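Local coordinates for uncharacterized protein (Parabacteroides distasonis, PDB 4KW2) that is of unknown function but adopts a xylose isomerase-like TIM barrel, the fold of a family that includes sugar isomerases and AP endonucleases, at residues W29-H32 / N33-L36; T39-K42 / T43-L46; W181-V184 / G185-P188; K224-V227 / N228-R232. One frame throughout, in Å; residues are numbered along the deposited sequence.

Contact 1. Residues W29-H32 / N33-L36; sequences WTFH and NLTL
Phe31 lies alongside Leu34, both side chains pointing the same way, with Phe31 CD1 3.9 Å from Leu34 CD1. The pair straddles a type I beta turn, Phe31 to Leu34, in the loop that carries the first barrel strand, 23-27, into helix 36-46. Leu34 N closes the turn on Phe31 O at 2.9 Å, and Leu34 CB rests 3.4 Å from the same oxygen. Thr30 CG2 covers one face of the Phe31 ring, offset toward the rim, while the ring also packs on Thr39 and Lys42 of the helix. The turn leads into Thr35, the N-cap, whose own N bonds to the Glu38 carboxylate, consistent with a capping box. At the other end Trp29 O takes two donors, His32 N at 3.1 Å and His32 ND1 at 2.8 Å. With His32 CG set between the backbone N and the carbonyl carbon (chi1 67°), the imidazole folds back over Trp29, near Glu212 of a neighbouring subunit. The oxygen of Trp29 lies almost in the His32 ring plane, and His32 ND1 stands 3.4 Å above the Trp29 ring, over its centre.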
loop_
_atom_site.group_PDB
_atom_site.type_symbol
_atom_site.label_atom_id
_atom_site.label_comp_id
_atom_site.label_asym_id
_atom_site.label_seq_id
_atom_site.Cartn_x
_atom_site.Cartn_y
_atom_site.Cartn_z
ATOM N N TRP A 29 -7.736 5.306 13.830
ATOM C CA TRP A 29 -7.351 4.173 12.975
ATOM C C TRP A 29 -5.870 3.795 13.135
ATOM O O TRP A 29 -5.500 2.630 13.003
ATOM C CB TRP A 29 -7.663 4.468 11.500
ATOM C CG TRP A 29 -7.343 3.315 10.634
ATOM C CD1 TRP A 29 -6.314 3.222 9.752
ATOM C CD2 TRP A 29 -8.024 2.053 10.597
ATOM N NE1 TRP A 29 -6.312 1.986 9.157
ATOM C CE2 TRP A 29 -7.351 1.246 9.658
ATOM C CE3 TRP A 29 -9.136 1.530 11.264
ATOM C CZ2 TRP A 29 -7.759 -0.060 9.361
ATOM C CZ3 TRP A 29 -9.542 0.241 10.977
ATOM C CH2 TRP A 29 -8.850 -0.547 10.032
ATOM N N THR A 30 -5.038 4.790 13.414
ATOM C CA THR A 30 -3.625 4.585 13.727
ATOM C C THR A 30 -3.404 3.425 14.689
ATOM O O THR A 30 -2.467 2.641 14.528
ATOM C CB THR A 30 -3.042 5.871 14.345
ATOM O OG1 THR A 30 -3.143 6.933 13.390
ATOM C CG2 THR A 30 -1.585 5.694 14.754
ATOM N N PHE A 31 -4.275 3.321 15.689
ATOM C CA PHE A 31 -4.148 2.308 16.737
ATOM C C PHE A 31 -5.359 1.378 16.763
ATOM O O PHE A 31 -5.847 1.020 17.837
ATOM C CB PHE A 31 -3.997 2.998 18.097
ATOM C CG PHE A 31 -2.765 3.852 18.215
ATOM C CD1 PHE A 31 -1.514 3.266 18.352
ATOM C CD2 PHE A 31 -2.854 5.231 18.208
ATOM C CE1 PHE A 31 -0.375 4.042 18.467
ATOM C CE2 PHE A 31 -1.720 6.011 18.327
ATOM C CZ PHE A 31 -0.479 5.416 18.455
ATOM N N HIS A 32 -5.838 0.976 15.585
ATOM C CA HIS A 32 -7.076 0.195 15.495
ATOM C C HIS A 32 -6.949 -1.199 16.103
ATOM O O HIS A 32 -7.964 -1.831 16.405
ATOM C CB HIS A 32 -7.590 0.110 14.056
ATOM C CG HIS A 32 -6.713 -0.675 13.134
ATOM N ND1 HIS A 32 -5.739 -0.087 12.357
ATOM C CD2 HIS A 32 -6.674 -1.998 12.851
ATOM C CE1 HIS A 32 -5.131 -1.015 11.640
ATOM N NE2 HIS A 32 -5.681 -2.183 11.921
ATOM N N ASN A 33 -5.709 -1.665 16.284
ATOM C CA ASN A 33 -5.363 -2.914 16.972
ATOM C C ASN A 33 -5.467 -2.816 18.492
ATOM O O ASN A 33 -5.306 -3.807 19.203
ATOM C CB ASN A 33 -3.928 -3.345 16.597
ATOM C CG ASN A 33 -2.871 -2.300 16.951
ATOM O OD1 ASN A 33 -2.983 -1.130 16.585
ATOM N ND2 ASN A 33 -1.826 -2.731 17.645
ATOM N N LEU A 34 -5.673 -1.601 18.989
ATOM C CA LEU A 34 -5.882 -1.362 20.411
ATOM C C LEU A 34 -7.353 -1.010 20.660
ATOM O O LEU A 34 -8.133 -0.827 19.719
ATOM C CB LEU A 34 -4.996 -0.210 20.878
ATOM C CG LEU A 34 -3.491 -0.336 20.629
ATOM C CD1 LEU A 34 -2.777 0.879 21.201
ATOM C CD2 LEU A 34 -2.943 -1.609 21.248
ATOM N N THR A 35 -7.730 -0.911 21.928
ATOM C CA THR A 35 -9.031 -0.363 22.290
ATOM C C THR A 35 -8.990 1.157 22.104
ATOM O O THR A 35 -7.912 1.740 21.991
ATOM C CB THR A 35 -9.396 -0.667 23.752
ATOM O OG1 THR A 35 -8.496 0.028 24.630
ATOM C CG2 THR A 35 -9.358 -2.179 24.034
ATOM N N LEU A 36 -10.155 1.799 22.082
ATOM C CA LEU A 36 -10.210 3.255 21.981
ATOM C C LEU A 36 -9.586 3.934 23.203
ATOM O O LEU A 36 -8.890 4.937 23.058
ATOM C CB LEU A 36 -11.640 3.748 21.769
ATOM C CG LEU A 36 -11.817 5.271 21.669
ATOM C CD1 LEU A 36 -11.036 5.849 20.505
ATOM C CD2 LEU A 36 -13.285 5.640 21.554
#

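Contact 2. Residues T39-K42 / T43-L46; sequences TLDK and TQQL. With SO4 (sulfate ion), chain C.
Thr39 O is gripped twice by one residue a helical turn ahead: Thr43 OG1 donates to it at 2.7 Å and Thr43 N at 2.9 Å. The hydroxyl comes from above the carbonyl plane, 38° out of it. This follows from a first torsion of -54°, which keeps OG1 beside the backbone N and puts the methyl CG2 anti to that N. Thr43 is buried against Ile26 of strand 23-27, and its hydroxyl is satisfied within its own helix, 36-46. A valine in its place would probably leave Thr39 O with the backbone N-H alone and put a methyl against that oxygen. Ordinary backbone bonds continue the helix, as from Leu46 N to Lys42 O, while Leu46 sets CG 3.4 Å from that oxygen and its side chain reaches Ile26 and Ile250. On the outer side Asp41 and Gln44 run alongside each other, and Asp41 OD1 has its salt-bridge partner in Arg88. Lys42 bends at chi2 (-83°) and then extends, which brings its NZ 3.0 Å from sulfate O3. A water accepts from Lys42 NZ at 2.7 Å, and donates both to Gln45 OE1 at 2.7 Å and to sulfate O2. The sulfate is also held by Ile250 N, at the start of helix 250-262. A lysine ammonium, a bridging water and a helix-start N-H thus make a small anion site; the sulfate probably came from the crystallisation liquor, and the helix end would be expected to favour its negative charge.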
loop_
_atom_site.group_PDB
_atom_site.type_symbol
_atom_site.label_atom_id
_atom_site.label_comp_id
_atom_site.label_asym_id
_atom_site.label_seq_id
_atom_site.Cartn_x
_atom_site.Cartn_y
_atom_site.Cartn_z
ATOM N N THR A 39 -6.016 3.796 22.771
ATOM C CA THR A 39 -5.706 4.738 21.704
ATOM C C THR A 39 -5.611 6.162 22.260
ATOM O O THR A 39 -4.705 6.921 21.891
ATOM C CB THR A 39 -6.774 4.669 20.587
ATOM O OG1 THR A 39 -6.754 3.370 19.988
ATOM C CG2 THR A 39 -6.544 5.730 19.518
ATOM N N LEU A 40 -6.543 6.516 23.143
ATOM C CA LEU A 40 -6.538 7.841 23.771
ATOM C C LEU A 40 -5.344 8.018 24.708
ATOM O O LEU A 40 -4.809 9.121 24.816
ATOM C CB LEU A 40 -7.851 8.115 24.513
ATOM C CG LEU A 40 -9.130 8.206 23.660
ATOM C CD1 LEU A 40 -10.295 8.701 24.506
ATOM C CD2 LEU A 40 -8.949 9.103 22.442
ATOM N N ASP A 41 -4.917 6.940 25.364
ATOM C CA ASP A 41 -3.698 6.978 26.178
ATOM C C ASP A 41 -2.464 7.252 25.317
ATOM O O ASP A 41 -1.576 7.999 25.722
ATOM C CB ASP A 41 -3.482 5.665 26.937
ATOM C CG ASP A 41 -4.589 5.356 27.920
ATOM O OD1 ASP A 41 -5.302 6.280 28.370
ATOM O OD2 ASP A 41 -4.750 4.163 28.243
ATOM N N LYS A 42 -2.414 6.631 24.140
ATOM C CA LYS A 42 -1.341 6.874 23.179
ATOM C C LYS A 42 -1.382 8.304 22.666
ATOM O O LYS A 42 -0.344 8.934 22.492
ATOM C CB LYS A 42 -1.459 5.918 21.995
ATOM C CG LYS A 42 -1.169 4.475 22.350
ATOM C CD LYS A 42 0.315 4.193 22.336
ATOM C CE LYS A 42 0.595 2.767 22.780
ATOM N NZ LYS A 42 2.026 2.437 22.564
ATOM N N THR A 43 -2.589 8.795 22.405
ATOM C CA THR A 43 -2.805 10.174 21.982
ATOM C C THR A 43 -2.264 11.167 23.027
ATOM O O THR A 43 -1.697 12.201 22.668
ATOM C CB THR A 43 -4.306 10.402 21.690
ATOM O OG1 THR A 43 -4.750 9.416 20.747
ATOM C CG2 THR A 43 -4.570 11.793 21.116
ATOM N N GLN A 44 -2.410 10.837 24.311
ATOM C CA GLN A 44 -1.820 11.641 25.389
ATOM C C GLN A 44 -0.298 11.622 25.336
ATOM O O GLN A 44 0.344 12.657 25.502
ATOM C CB GLN A 44 -2.255 11.131 26.759
ATOM C CG GLN A 44 -3.699 11.414 27.105
ATOM C CD GLN A 44 -4.081 10.831 28.453
ATOM O OE1 GLN A 44 -4.330 9.636 28.581
ATOM N NE2 GLN A 44 -4.126 11.676 29.458
ATOM N N GLN A 45 0.275 10.444 25.108
ATOM C CA GLN A 45 1.734 10.310 25.010
ATOM C C GLN A 45 2.289 11.064 23.801
ATOM O O GLN A 45 3.404 11.575 23.842
ATOM C CB GLN A 45 2.132 8.837 24.946
ATOM C CG GLN A 45 1.810 8.065 26.218
ATOM C CD GLN A 45 1.803 6.569 25.995
ATOM O OE1 GLN A 45 2.665 6.033 25.307
ATOM N NE2 GLN A 45 0.826 5.887 26.574
ATOM N N LEU A 46 1.501 11.136 22.732
ATOM C CA LEU A 46 1.869 11.919 21.557
ATOM C C LEU A 46 1.765 13.423 21.796
ATOM O O LEU A 46 2.449 14.200 21.140
ATOM C CB LEU A 46 0.986 11.533 20.370
ATOM C CG LEU A 46 1.308 10.165 19.764
ATOM C CD1 LEU A 46 0.128 9.628 18.975
ATOM C CD2 LEU A 46 2.556 10.246 18.890
HETATM S S SO4 C . 5.508 3.248 21.020
HETATM O O1 SO4 C . 6.241 4.498 20.727
HETATM O O2 SO4 C . 5.524 3.006 22.484
HETATM O O3 SO4 C . 4.097 3.346 20.557
HETATM O O4 SO4 C . 6.184 2.138 20.304
HETATM O O HOH W 1 3.500 3.558 24.582
#

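Contact 3. Residues W181-V184 / G185-P188; sequences WKRV and GEDP
Asp187 is met by two side chains from across the turn, Lys182 and Trp181. The charged contact is loose: Lys182 NZ reaches Asp187 OD2 at 3.4 Å, a weak hydrogen bond within a salt bridge, the lysine running out extended and bending only at its last torsion (chi4 -72°). Glu229 OE2 also lies close to this carboxylate, a pairing of like charges that the ammonium may partly offset. The tryptophan presents its edge to both Asp187 and Pro188: Trp181 CZ3 stands 3.3 Å from Asp187 OD1, with ring and carboxylate planes nearly perpendicular at 86°, and Trp181 CE3 meets Pro188 CD at 4.2 Å. Asp187 OD1 also accepts weak hydrogen bonds from Leu189 N and Lys190 N. Lys182 CB sits over one face of the indole, next to the cis peptide that joins the two residues, and Phe226 completes an edge-to-face pair with the ring. All this belongs to the loop that follows barrel strand 172-178 in the TIM-barrel fold. Backbone bonding supplies the reversal, a type II beta turn from Arg183 to Glu186, closed by Glu186 N on Arg183 O at 3.1 Å. Gly185 takes the positive phi (79°) of this turn; a side chain there would run into Val184 O. Contacts between subunits occupy the tip, where Val184 N bonds to Ser99 OG of a neighbouring subunit and Glu186 packs on His149 of that same subunit.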
loop_
_atom_site.group_PDB
_atom_site.type_symbol
_atom_site.label_atom_id
_atom_site.label_comp_id
_atom_site.label_asym_id
_atom_site.label_seq_id
_atom_site.Cartn_x
_atom_site.Cartn_y
_atom_site.Cartn_z
ATOM N N TRP A 181 3.716 14.206 0.163
ATOM C CA TRP A 181 4.278 15.540 0.214
ATOM C C TRP A 181 5.811 15.465 0.138
ATOM O O TRP A 181 6.418 14.769 0.955
ATOM C CB TRP A 181 3.864 16.186 1.532
ATOM C CG TRP A 181 4.427 17.534 1.716
ATOM C CD1 TRP A 181 5.626 17.862 2.294
ATOM C CD2 TRP A 181 3.827 18.754 1.309
ATOM N NE1 TRP A 181 5.803 19.224 2.269
ATOM C CE2 TRP A 181 4.711 19.797 1.672
ATOM C CE3 TRP A 181 2.622 19.073 0.673
ATOM C CZ2 TRP A 181 4.430 21.132 1.415
ATOM C CZ3 TRP A 181 2.340 20.394 0.427
ATOM C CH2 TRP A 181 3.241 21.412 0.798
ATOM N N LYS A 182 6.473 16.169 -0.783
ATOM C CA LYS A 182 5.910 17.117 -1.746
ATOM C C LYS A 182 6.546 16.824 -3.096
ATOM O O LYS A 182 7.760 16.607 -3.169
ATOM C CB LYS A 182 6.298 18.535 -1.328
ATOM C CG LYS A 182 5.672 19.674 -2.118
ATOM C CD LYS A 182 6.373 20.976 -1.756
ATOM C CE LYS A 182 5.546 22.200 -2.093
ATOM N NZ LYS A 182 5.463 22.445 -3.556
ATOM N N ARG A 183 5.738 16.823 -4.154
ATOM C CA ARG A 183 6.232 16.620 -5.522
ATOM C C ARG A 183 5.792 17.786 -6.404
ATOM O O ARG A 183 4.666 18.268 -6.286
ATOM C CB ARG A 183 5.726 15.294 -6.091
ATOM C CG ARG A 183 5.957 14.120 -5.155
ATOM C CD ARG A 183 5.683 12.780 -5.815
ATOM N NE ARG A 183 5.613 11.704 -4.825
ATOM C CZ ARG A 183 5.428 10.417 -5.113
ATOM N NH1 ARG A 183 5.301 10.015 -6.375
ATOM N NH2 ARG A 183 5.374 9.522 -4.133
ATOM N N VAL A 184 6.689 18.231 -7.280
ATOM C CA VAL A 184 6.447 19.415 -8.109
ATOM C C VAL A 184 5.183 19.258 -8.959
ATOM O O VAL A 184 5.036 18.280 -9.695
ATOM C CB VAL A 184 7.670 19.750 -9.004
ATOM C CG1 VAL A 184 7.947 18.645 -10.019
ATOM C CG2 VAL A 184 7.483 21.092 -9.697
ATOM N N GLY A 185 4.261 20.210 -8.817
ATOM C CA GLY A 185 3.020 20.221 -9.591
ATOM C C GLY A 185 1.929 19.274 -9.114
ATOM O O GLY A 185 0.881 19.179 -9.748
ATOM N N GLU A 186 2.166 18.569 -8.008
ATOM C CA GLU A 186 1.165 17.672 -7.421
ATOM C C GLU A 186 0.943 18.042 -5.954
ATOM O O GLU A 186 0.817 17.174 -5.089
ATOM C CB GLU A 186 1.609 16.212 -7.551
ATOM C CG GLU A 186 1.807 15.751 -8.988
ATOM C CD GLU A 186 2.272 14.308 -9.095
ATOM O OE1 GLU A 186 2.515 13.669 -8.046
ATOM O OE2 GLU A 186 2.397 13.812 -10.235
ATOM N N ASP A 187 0.889 19.346 -5.695
ATOM C CA ASP A 187 0.743 19.882 -4.348
ATOM C C ASP A 187 -0.742 19.902 -3.966
ATOM O O ASP A 187 -1.502 20.717 -4.497
ATOM C CB ASP A 187 1.330 21.294 -4.305
ATOM C CG ASP A 187 1.363 21.884 -2.904
ATOM O OD1 ASP A 187 0.524 21.514 -2.054
ATOM O OD2 ASP A 187 2.235 22.742 -2.665
ATOM N N PRO A 188 -1.160 19.019 -3.029
ATOM C CA PRO A 188 -2.594 18.898 -2.719
ATOM C C PRO A 188 -3.204 20.182 -2.161
ATOM O O PRO A 188 -4.384 20.455 -2.388
ATOM C CB PRO A 188 -2.649 17.780 -1.662
ATOM C CG PRO A 188 -1.302 17.140 -1.666
ATOM C CD PRO A 188 -0.338 18.190 -2.129
#

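Contact 4. Residues K224-V227 / N228-R232; sequences KAFV and NELKR
Helix 222-232 is the helical arm of the beta-alpha-beta unit formed with strands 199-204 and 238-241, and most of its length, 224-232, makes this contact. The apolar pair is Phe226 and Leu230, four residues apart. Phe226 swings its ring out opposite the backbone N (chi1 178°), and Leu230 reaches over from the next turn: Leu230 CD1 comes 3.6 Å from Phe226 CE2, while Leu230 CG lies over one face of the ring, displaced toward the rim. The backbone beneath is joined by the bond from Leu230 N to Phe226 O, 3.0 Å. The ring also packs on Leu260 of helix 250-262. Val227 faces Leu260 too, its carbonyl accepting from Lys231 N at 2.9 Å. Toward solvent, Asn228 N bonds to Lys224 O at 3.0 Å, and the side chain bends back along the same carbonyl, Asn228 CG lying 3.1 Å from Lys224 O. The amide thus covers this oxygen without hydrogen-bonding to it. An alanine here would probably leave Lys224 O without the amide that now lies against it, opening a gap beside that carbonyl while the backbone bond stays. Glu229 CG rests 3.5 Å from Ala225 O, and the rest of that side chain extends to Trp181 and to Lys182, with which it forms a weak, long ion pair. Glu229 is thus a buried exception; otherwise Phe226, Val227 and Leu230 buried, with Lys224, Lys231 and Arg232 exposed, give the pattern of an amphipathic helix on the outside of a TIM barrel.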
loop_
_atom_site.group_PDB
_atom_site.type_symbol
_atom_site.label_atom_id
_atom_site.label_comp_id
_atom_site.label_asym_id
_atom_site.label_seq_id
_atom_site.Cartn_x
_atom_site.Cartn_y
_atom_site.Cartn_z
ATOM N N LYS A 224 8.472 21.476 7.715
ATOM C CA LYS A 224 8.559 22.933 7.846
ATOM C C LYS A 224 7.906 23.606 6.640
ATOM O O LYS A 224 7.144 24.562 6.790
ATOM C CB LYS A 224 10.014 23.403 7.973
ATOM C CG LYS A 224 10.614 23.309 9.368
ATOM C CD LYS A 224 11.909 24.112 9.445
ATOM C CE LYS A 224 12.316 24.473 10.868
ATOM N NZ LYS A 224 13.435 23.636 11.386
ATOM N N ALA A 225 8.204 23.093 5.448
ATOM C CA ALA A 225 7.618 23.608 4.212
ATOM C C ALA A 225 6.108 23.416 4.195
ATOM O O ALA A 225 5.378 24.261 3.684
ATOM C CB ALA A 225 8.244 22.928 3.011
ATOM N N PHE A 226 5.649 22.299 4.751
ATOM C CA PHE A 226 4.226 21.984 4.805
ATOM C C PHE A 226 3.493 22.984 5.694
ATOM O O PHE A 226 2.474 23.557 5.309
ATOM C CB PHE A 226 4.040 20.557 5.334
ATOM C CG PHE A 226 2.609 20.148 5.483
ATOM C CD1 PHE A 226 1.803 19.992 4.369
ATOM C CD2 PHE A 226 2.067 19.913 6.733
ATOM C CE1 PHE A 226 0.481 19.611 4.496
ATOM C CE2 PHE A 226 0.742 19.530 6.866
ATOM C CZ PHE A 226 -0.052 19.384 5.747
ATOM N N VAL A 227 4.034 23.187 6.884
ATOM C CA VAL A 227 3.503 24.146 7.842
ATOM C C VAL A 227 3.443 25.557 7.254
ATOM O O VAL A 227 2.441 26.257 7.410
ATOM C CB VAL A 227 4.365 24.129 9.124
ATOM C CG1 VAL A 227 4.163 25.384 9.947
ATOM C CG2 VAL A 227 4.042 22.882 9.941
ATOM N N ASN A 228 4.521 25.960 6.581
ATOM C CA ASN A 228 4.582 27.259 5.907
ATOM C C ASN A 228 3.465 27.438 4.893
ATOM O O ASN A 228 2.885 28.522 4.805
ATOM C CB ASN A 228 5.931 27.453 5.213
ATOM C CG ASN A 228 7.077 27.604 6.193
ATOM O OD1 ASN A 228 6.870 27.722 7.399
ATOM N ND2 ASN A 228 8.295 27.593 5.679
ATOM N N GLU A 229 3.158 26.381 4.140
ATOM C CA GLU A 229 2.077 26.443 3.155
ATOM C C GLU A 229 0.717 26.562 3.816
ATOM O O GLU A 229 -0.136 27.313 3.352
ATOM C CB GLU A 229 2.085 25.228 2.232
ATOM C CG GLU A 229 3.144 25.310 1.153
ATOM C CD GLU A 229 2.782 24.566 -0.118
ATOM O OE1 GLU A 229 1.590 24.228 -0.324
ATOM O OE2 GLU A 229 3.711 24.319 -0.917
ATOM N N LEU A 230 0.512 25.814 4.890
ATOM C CA LEU A 230 -0.721 25.923 5.644
ATOM C C LEU A 230 -0.901 27.348 6.162
ATOM O O LEU A 230 -2.002 27.883 6.104
ATOM C CB LEU A 230 -0.739 24.930 6.807
ATOM C CG LEU A 230 -0.830 23.450 6.443
ATOM C CD1 LEU A 230 -0.841 22.633 7.724
ATOM C CD2 LEU A 230 -2.062 23.154 5.602
ATOM N N LYS A 231 0.174 27.953 6.667
ATOM C CA LYS A 231 0.142 29.352 7.104
ATOM C C LYS A 231 -0.219 30.288 5.954
ATOM O O LYS A 231 -1.060 31.172 6.110
ATOM C CB LYS A 231 1.492 29.790 7.686
ATOM C CG LYS A 231 1.603 29.694 9.201
ATOM C CD LYS A 231 2.693 30.620 9.734
ATOM C CE LYS A 231 2.226 32.072 9.806
ATOM N NZ LYS A 231 3.346 33.043 9.967
ATOM N N ARG A 232 0.419 30.072 4.807
ATOM C CA ARG A 232 0.201 30.917 3.633
ATOM C C ARG A 232 -1.240 30.818 3.130
ATOM O O ARG A 232 -1.821 31.813 2.721
ATOM C CB ARG A 232 1.201 30.585 2.513
ATOM C CG ARG A 232 2.630 31.016 2.832
ATOM C CD ARG A 232 3.479 31.215 1.587
ATOM N NE ARG A 232 3.686 29.988 0.825
ATOM C CZ ARG A 232 4.678 29.127 1.041
ATOM N NH1 ARG A 232 5.559 29.347 2.010
ATOM N NH2 ARG A 232 4.784 28.042 0.290
#

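How the contacts relate
Contacts 1 and 2 are neighbours: the turn of contact 1 packs directly on the helix of contact 2, so loop and helix 36-46 form one unit after the first strand. Contacts 3 and 4 are joined in the same way on another part of the barrel, where the loop of contact 3 packs against helix 222-232. The two groups are distant, with about 14 Å between the nearest atoms of contacts 2 and 4. Each contact is partly buried: the helices have a mostly apolar buried side, which also takes in Thr39, Thr43 and Glu229, and a polar outer one, whereas the loop contacts 1 and 3 depend on turn bonds and also touch neighbouring subunits, which contacts 2 and 4 do not.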